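Local structure of putative pyrroline carboxylate reductase (Streptococcus pyogenes, 2AHR) at residues 4-9 against 61-66. The protein probably catalyses the NAD(P)H-dependent reduction of 1-pyrroline-5-carboxylate to L-proline, the last step of proline biosynthesis. Numbering follows the deposited sequence.
Sequences MKIGII and VDLVIL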
HETATM    1  N   MSE E   4      51.557  -6.242 -27.989  1.00 58.43           N
HETATM    2  CA  MSE E   4      52.057  -5.636 -26.754  1.00 56.81           C
HETATM    3  C   MSE E   4      51.971  -6.617 -25.589  1.00 55.95           C
HETATM    4  O   MSE E   4      51.404  -7.694 -25.723  1.00 55.59           O
HETATM    5  CB  MSE E   4      51.407  -4.265 -26.449  1.00 56.83           C
HETATM    6  CG  MSE E   4      49.905  -4.113 -26.708  1.00 56.68           C
HETATM    7 SE   MSE E   4      49.241  -2.437 -26.359  1.00 55.60          SE
HETATM    8  CE  MSE E   4      47.712  -2.529 -27.285  1.00 54.03           C
ATOM      9  N   LYS E   5      52.588  -6.277 -24.464  1.00 55.26           N
ATOM     10  CA  LYS E   5      52.408  -7.064 -23.253  1.00 54.86           C
ATOM     11  C   LYS E   5      51.383  -6.361 -22.367  1.00 54.03           C
ATOM     12  O   LYS E   5      51.526  -5.168 -22.075  1.00 53.56           O
ATOM     13  CB  LYS E   5      53.720  -7.250 -22.488  1.00 55.29           C
ATOM     14  CG  LYS E   5      54.878  -7.856 -23.286  1.00 57.19           C
ATOM     15  CD  LYS E   5      55.865  -8.706 -22.431  1.00 60.11           C
ATOM     16  CE  LYS E   5      55.665  -8.596 -20.913  1.00 60.73           C
ATOM     17  NZ  LYS E   5      54.376  -9.214 -20.445  1.00 61.68           N
ATOM     18  N   ILE E   6      50.348  -7.102 -21.967  1.00 53.07           N
ATOM     19  CA  ILE E   6      49.275  -6.577 -21.124  1.00 52.32           C
ATOM     20  C   ILE E   6      49.230  -7.312 -19.782  1.00 52.02           C
ATOM     21  O   ILE E   6      49.156  -8.546 -19.728  1.00 51.36           O
ATOM     22  CB  ILE E   6      47.882  -6.644 -21.829  1.00 52.27           C
ATOM     23  CG1 ILE E   6      47.923  -5.902 -23.171  1.00 51.82           C
ATOM     24  CG2 ILE E   6      46.787  -6.054 -20.927  1.00 51.87           C
ATOM     25  CD1 ILE E   6      46.773  -6.217 -24.110  1.00 50.61           C
ATOM     26  N   GLY E   7      49.274  -6.536 -18.703  1.00 51.51           N
ATOM     27  CA  GLY E   7      49.145  -7.072 -17.362  1.00 51.55           C
ATOM     28  C   GLY E   7      47.792  -6.751 -16.762  1.00 51.81           C
ATOM     29  O   GLY E   7      47.277  -5.645 -16.933  1.00 51.96           O
ATOM     30  N   ILE E   8      47.220  -7.718 -16.047  1.00 51.78           N
ATOM     31  CA  ILE E   8      45.934  -7.531 -15.383  1.00 51.39           C
ATOM     32  C   ILE E   8      46.105  -7.650 -13.872  1.00 51.24           C
ATOM     33  O   ILE E   8      46.543  -8.683 -13.361  1.00 50.86           O
ATOM     34  CB  ILE E   8      44.852  -8.540 -15.891  1.00 51.38           C
ATOM     35  CG1 ILE E   8      44.651  -8.437 -17.407  1.00 51.25           C
ATOM     36  CG2 ILE E   8      43.511  -8.281 -15.207  1.00 50.80           C
ATOM     37  CD1 ILE E   8      45.445  -9.440 -18.226  1.00 51.69           C
ATOM     38  N   ILE E   9      45.758  -6.578 -13.165  1.00 51.33           N
ATOM     39  CA  ILE E   9      45.827  -6.560 -11.711  1.00 51.40           C
ATOM     40  C   ILE E   9      44.434  -6.805 -11.126  1.00 51.66           C
ATOM     41  O   ILE E   9      43.507  -6.010 -11.337  1.00 51.47           O
ATOM     42  CB  ILE E   9      46.435  -5.233 -11.183  1.00 51.76           C
ATOM     43  CG1 ILE E   9      47.886  -5.071 -11.670  1.00 51.36           C
ATOM     44  CG2 ILE E   9      46.362  -5.172  -9.657  1.00 51.53           C
ATOM     45  CD1 ILE E   9      48.472  -3.685 -11.429  1.00 52.57           C
ATOM     46  N   VAL E  61      55.301  -4.496 -18.511  1.00 55.77           N
ATOM     47  CA  VAL E  61      54.087  -4.430 -19.323  1.00 54.51           C
ATOM     48  C   VAL E  61      53.923  -3.103 -20.097  1.00 53.74           C
ATOM     49  O   VAL E  61      54.431  -2.073 -19.665  1.00 53.99           O
ATOM     50  CB  VAL E  61      52.898  -4.741 -18.385  1.00 54.70           C
ATOM     51  CG1 VAL E  61      51.766  -3.762 -18.524  1.00 54.47           C
ATOM     52  CG2 VAL E  61      52.479  -6.187 -18.513  1.00 53.31           C
ATOM     53  N   ASP E  62      53.235  -3.133 -21.242  1.00 52.63           N
ATOM     54  CA  ASP E  62      52.987  -1.912 -22.054  1.00 51.98           C
ATOM     55  C   ASP E  62      51.660  -1.220 -21.751  1.00 50.84           C
ATOM     56  O   ASP E  62      51.432  -0.081 -22.169  1.00 50.62           O
ATOM     57  CB  ASP E  62      53.007  -2.225 -23.551  1.00 52.11           C
ATOM     58  CG  ASP E  62      54.245  -2.971 -23.974  1.00 54.16           C
ATOM     59  OD1 ASP E  62      55.284  -2.313 -24.218  1.00 56.92           O
ATOM     60  OD2 ASP E  62      54.173  -4.214 -24.065  1.00 55.23           O
ATOM     61  N   LEU E  63      50.788  -1.933 -21.049  1.00 49.89           N
ATOM     62  CA  LEU E  63      49.430  -1.498 -20.769  1.00 48.94           C
ATOM     63  C   LEU E  63      48.930  -2.307 -19.590  1.00 48.12           C
ATOM     64  O   LEU E  63      49.112  -3.521 -19.550  1.00 48.52           O
ATOM     65  CB  LEU E  63      48.551  -1.745 -21.993  1.00 49.13           C
ATOM     66  CG  LEU E  63      47.088  -1.286 -21.990  1.00 49.84           C
ATOM     67  CD1 LEU E  63      46.959   0.222 -22.161  1.00 50.43           C
ATOM     68  CD2 LEU E  63      46.335  -1.995 -23.099  1.00 49.12           C
ATOM     69  N   VAL E  64      48.323  -1.630 -18.622  1.00 46.95           N
ATOM     70  CA  VAL E  64      47.717  -2.290 -17.463  1.00 46.04           C
ATOM     71  C   VAL E  64      46.184  -2.273 -17.555  1.00 45.78           C
ATOM     72  O   VAL E  64      45.577  -1.281 -17.986  1.00 45.01           O
ATOM     73  CB  VAL E  64      48.179  -1.623 -16.147  1.00 45.84           C
ATOM     74  CG1 VAL E  64      47.328  -2.067 -14.957  1.00 45.59           C
ATOM     75  CG2 VAL E  64      49.660  -1.914 -15.901  1.00 46.00           C
ATOM     76  N   ILE E  65      45.570  -3.377 -17.141  1.00 45.00           N
ATOM     77  CA  ILE E  65      44.128  -3.437 -16.989  1.00 44.24           C
ATOM     78  C   ILE E  65      43.817  -3.724 -15.523  1.00 44.12           C
ATOM     79  O   ILE E  65      44.338  -4.675 -14.937  1.00 43.73           O
ATOM     80  CB  ILE E  65      43.485  -4.483 -17.954  1.00 44.18           C
ATOM     81  CG1 ILE E  65      43.631  -4.020 -19.410  1.00 44.09           C
ATOM     82  CG2 ILE E  65      42.017  -4.716 -17.625  1.00 43.68           C
ATOM     83  CD1 ILE E  65      43.258  -5.073 -20.444  1.00 44.37           C
ATOM     84  N   LEU E  66      42.971  -2.883 -14.934  1.00 43.87           N
ATOM     85  CA  LEU E  66      42.558  -3.054 -13.553  1.00 44.30           C
ATOM     86  C   LEU E  66      41.249  -3.838 -13.397  1.00 44.71           C
ATOM     87  O   LEU E  66      40.177  -3.372 -13.798  1.00 44.93           O
ATOM     88  CB  LEU E  66      42.436  -1.687 -12.864  1.00 43.86           C
ATOM     89  CG  LEU E  66      43.721  -0.874 -12.694  1.00 44.55           C
ATOM     90  CD1 LEU E  66      43.390   0.550 -12.211  1.00 43.62           C
ATOM     91  CD2 LEU E  66      44.669  -1.569 -11.722  1.00 45.45           C
TER
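The backbone of Lys-5 is bonded by both the carboxylate and the backbone N of Asp-62, near the N-terminal ends of the two segments. The Asp-62 carboxylate reaches back to the Lys-5 amide, OD2 lying 2.6 Å from Lys-5 N in a nearly straight bond (167°) that uses the anti lone pair. With chi1 at -52°, the carboxylate sits beside its own backbone N, and that N in turn donates to Lys-5 O at 2.8 Å. The two bonds tie Lys-5 N and O to the same residue, while the ammonium group of Lys-5 stays 6.2 Å from OD2, measured from NZ.

Further along, the backbones pair in parallel: Ile-65 N donates to Gly-7 O (2.8 Å), and Ile-65 O receives Ile-9 N (3.0 Å), so Ile-65 bonds through both its N and O. This joins the first strand of the Rossmann fold to strand 63-66; strand 28-32 flanks 5-9 across its other edge, and Ile-9 leads into the glycine-rich turn, its side chain close to the bound NADP.

Apolar side chains meet on both faces of the sheet. On one, Ile-65 CD1 lies 3.7 Å from Ile-6 CG2, and Ile-8 runs alongside Ile-65, pointing the same way. On the other, Ile-9 CD1 meets Val-64 CG1 at 4.0 Å and Ile-9 CB lies near Leu-66 CD2; Leu-57 of helix 54-58 packs against both Ile-9 and Val-64.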